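Local coordinates for protein RNA-directed RNA polymerase (Infectious pancreatic necrosis virus, PDB 3ZED) that probably synthesises viral RNA from ribonucleoside triphosphates on an RNA template, as a birnavirus polymerase found both free and covalently attached to the genome, at residues P104-F109 against L302-E307. Residues are numbered along the deposited sequence; the frame is centred on the assembly and turned at random.
Sequences PKYYPF and LFPKGE
Tyr106 and Pro108, from the loop that follows strand 101-102, pack against Leu302, Phe303 and Pro304 of strand 299-310, in the part of the chain that belongs to the palm-domain family of birnavirus VP1; this strand of a mixed sheet pairs with 157-160, 320-323 and 456-459. No hydrogen bond joins the two segments; they meet through van der Waals contacts of Tyr106, Pro108, Phe303 and Pro304 and through backbone carbonyls.

The aromatic part belongs to Tyr106. With CG anti to the backbone N (chi1 171°), its ring is carried toward strand 299-310, and CE2 meets the carbonyl oxygen Leu302 O at 3.4 Å, the oxygen lying at the ring edge and close to its plane. That oxygen also accepts a hydrogen bond from Gln167 NE2 of helix 164-179. Farther out, Tyr106 OH rests 3.3 Å from Phe303 CD2. Within the loop, Pro108 CD sits over one face of the tyrosine ring, 3.7 Å above its plane and offset toward the rim.

Through backbone hydrogen bonds, Leu302 pairs with Leu458 of strand 456-459, and Tyr106 with Met460 just after that strand. The side chain of Ile252, in the predicted GTP-binding stretch, lies about 4 Å from that of Tyr106 (nearest atoms).

The two prolines make an apolar contact, Pro108 CB to Pro304 CD at 3.6 Å. Beside it, carbon meets a carbonyl oxygen: Pro304 CG lies 3.8 Å from Phe109 O.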
loop_
_atom_site.group_PDB
_atom_site.type_symbol
_atom_site.label_atom_id
_atom_site.label_comp_id
_atom_site.label_asym_id
_atom_site.label_seq_id
_atom_site.Cartn_x
_atom_site.Cartn_y
_atom_site.Cartn_z
ATOM N N PRO B 104 0.976 -27.388 -2.820
ATOM C CA PRO B 104 0.461 -26.583 -1.699
ATOM C C PRO B 104 -1.059 -26.375 -1.788
ATOM O O PRO B 104 -1.652 -26.401 -2.882
ATOM C CB PRO B 104 1.234 -25.280 -1.835
ATOM C CG PRO B 104 1.521 -25.166 -3.304
ATOM C CD PRO B 104 1.779 -26.565 -3.752
ATOM N N LYS B 105 -1.692 -26.235 -0.615
ATOM C CA LYS B 105 -3.137 -26.077 -0.477
ATOM C C LYS B 105 -3.430 -24.982 0.529
ATOM O O LYS B 105 -2.886 -25.002 1.641
ATOM C CB LYS B 105 -3.800 -27.409 -0.058
ATOM C CG LYS B 105 -3.807 -28.467 -1.157
ATOM C CD LYS B 105 -4.070 -29.852 -0.619
ATOM C CE LYS B 105 -3.805 -30.901 -1.662
ATOM N NZ LYS B 105 -4.168 -32.250 -1.167
ATOM N N TYR B 106 -4.271 -24.009 0.135
ATOM C CA TYR B 106 -4.602 -22.902 1.008
ATOM C C TYR B 106 -6.109 -22.742 1.053
ATOM O O TYR B 106 -6.727 -22.386 0.057
ATOM C CB TYR B 106 -3.885 -21.609 0.570
ATOM C CG TYR B 106 -4.352 -20.370 1.311
ATOM C CD1 TYR B 106 -4.179 -20.251 2.686
ATOM C CD2 TYR B 106 -5.013 -19.341 0.643
ATOM C CE1 TYR B 106 -4.647 -19.138 3.381
ATOM C CE2 TYR B 106 -5.464 -18.210 1.322
ATOM C CZ TYR B 106 -5.278 -18.112 2.693
ATOM O OH TYR B 106 -5.728 -17.011 3.389
ATOM N N TYR B 107 -6.697 -23.036 2.218
ATOM C CA TYR B 107 -8.136 -22.967 2.430
ATOM C C TYR B 107 -8.446 -21.899 3.477
ATOM O O TYR B 107 -8.440 -22.190 4.673
ATOM C CB TYR B 107 -8.686 -24.352 2.828
ATOM C CG TYR B 107 -8.692 -25.347 1.687
ATOM C CD1 TYR B 107 -7.575 -26.132 1.411
ATOM C CD2 TYR B 107 -9.824 -25.531 0.901
ATOM C CE1 TYR B 107 -7.579 -27.059 0.365
ATOM C CE2 TYR B 107 -9.856 -26.487 -0.116
ATOM C CZ TYR B 107 -8.719 -27.223 -0.407
ATOM O OH TYR B 107 -8.745 -28.131 -1.444
ATOM N N PRO B 108 -8.644 -20.635 3.044
ATOM C CA PRO B 108 -8.908 -19.561 4.018
ATOM C C PRO B 108 -10.296 -19.631 4.628
ATOM O O PRO B 108 -11.217 -20.169 4.015
ATOM C CB PRO B 108 -8.771 -18.287 3.182
ATOM C CG PRO B 108 -9.136 -18.695 1.804
ATOM C CD PRO B 108 -8.644 -20.116 1.657
ATOM N N PHE B 109 -10.445 -19.061 5.825
ATOM C CA PHE B 109 -11.732 -18.981 6.500
ATOM C C PHE B 109 -12.473 -17.766 5.997
ATOM O O PHE B 109 -11.877 -16.738 5.698
ATOM C CB PHE B 109 -11.573 -18.929 8.038
ATOM C CG PHE B 109 -11.115 -20.239 8.645
ATOM C CD1 PHE B 109 -12.031 -21.239 8.963
ATOM C CD2 PHE B 109 -9.767 -20.475 8.894
ATOM C CE1 PHE B 109 -11.603 -22.458 9.503
ATOM C CE2 PHE B 109 -9.339 -21.697 9.436
ATOM C CZ PHE B 109 -10.259 -22.679 9.734
ATOM N N LEU B 302 -4.107 -16.325 -1.913
ATOM C CA LEU B 302 -5.222 -15.407 -2.151
ATOM C C LEU B 302 -6.062 -15.253 -0.878
ATOM O O LEU B 302 -7.024 -15.986 -0.649
ATOM C CB LEU B 302 -6.068 -15.845 -3.344
ATOM C CG LEU B 302 -6.866 -14.729 -3.997
ATOM C CD1 LEU B 302 -5.956 -13.803 -4.806
ATOM C CD2 LEU B 302 -7.990 -15.310 -4.861
ATOM N N PHE B 303 -5.654 -14.295 -0.044
ATOM C CA PHE B 303 -6.256 -13.995 1.241
ATOM C C PHE B 303 -7.529 -13.152 1.079
ATOM O O PHE B 303 -7.477 -12.106 0.432
ATOM C CB PHE B 303 -5.211 -13.258 2.107
ATOM C CG PHE B 303 -5.565 -13.083 3.559
ATOM C CD1 PHE B 303 -6.259 -11.957 3.994
ATOM C CD2 PHE B 303 -5.129 -14.001 4.510
ATOM C CE1 PHE B 303 -6.583 -11.789 5.348
ATOM C CE2 PHE B 303 -5.439 -13.827 5.862
ATOM C CZ PHE B 303 -6.164 -12.723 6.271
ATOM N N PRO B 304 -8.681 -13.559 1.675
ATOM C CA PRO B 304 -9.897 -12.712 1.577
ATOM C C PRO B 304 -9.785 -11.514 2.520
ATOM O O PRO B 304 -9.548 -11.692 3.717
ATOM C CB PRO B 304 -11.024 -13.666 1.980
ATOM C CG PRO B 304 -10.377 -14.660 2.898
ATOM C CD PRO B 304 -8.927 -14.777 2.483
ATOM N N LYS B 305 -9.886 -10.294 1.989
ATOM C CA LYS B 305 -9.729 -9.088 2.812
ATOM C C LYS B 305 -10.972 -8.825 3.690
ATOM O O LYS B 305 -12.101 -8.865 3.187
ATOM C CB LYS B 305 -9.458 -7.872 1.907
ATOM C CG LYS B 305 -8.939 -6.652 2.630
ATOM C CD LYS B 305 -8.515 -5.573 1.643
ATOM C CE LYS B 305 -7.750 -4.457 2.328
ATOM N NZ LYS B 305 -8.654 -3.568 3.099
ATOM N N GLY B 306 -10.740 -8.552 4.979
ATOM C CA GLY B 306 -11.789 -8.192 5.933
ATOM C C GLY B 306 -12.240 -6.772 5.656
ATOM O O GLY B 306 -11.427 -5.851 5.675
ATOM N N GLU B 307 -13.508 -6.593 5.296
ATOM C CA GLU B 307 -14.068 -5.282 4.954
ATOM C C GLU B 307 -15.548 -5.203 5.247
ATOM O O GLU B 307 -16.179 -6.225 5.514
ATOM C CB GLU B 307 -13.851 -5.003 3.460
ATOM C CG GLU B 307 -12.677 -4.088 3.236
ATOM C CD GLU B 307 -12.202 -3.985 1.811
ATOM O OE1 GLU B 307 -12.937 -4.420 0.894
ATOM O OE2 GLU B 307 -11.097 -3.434 1.613
#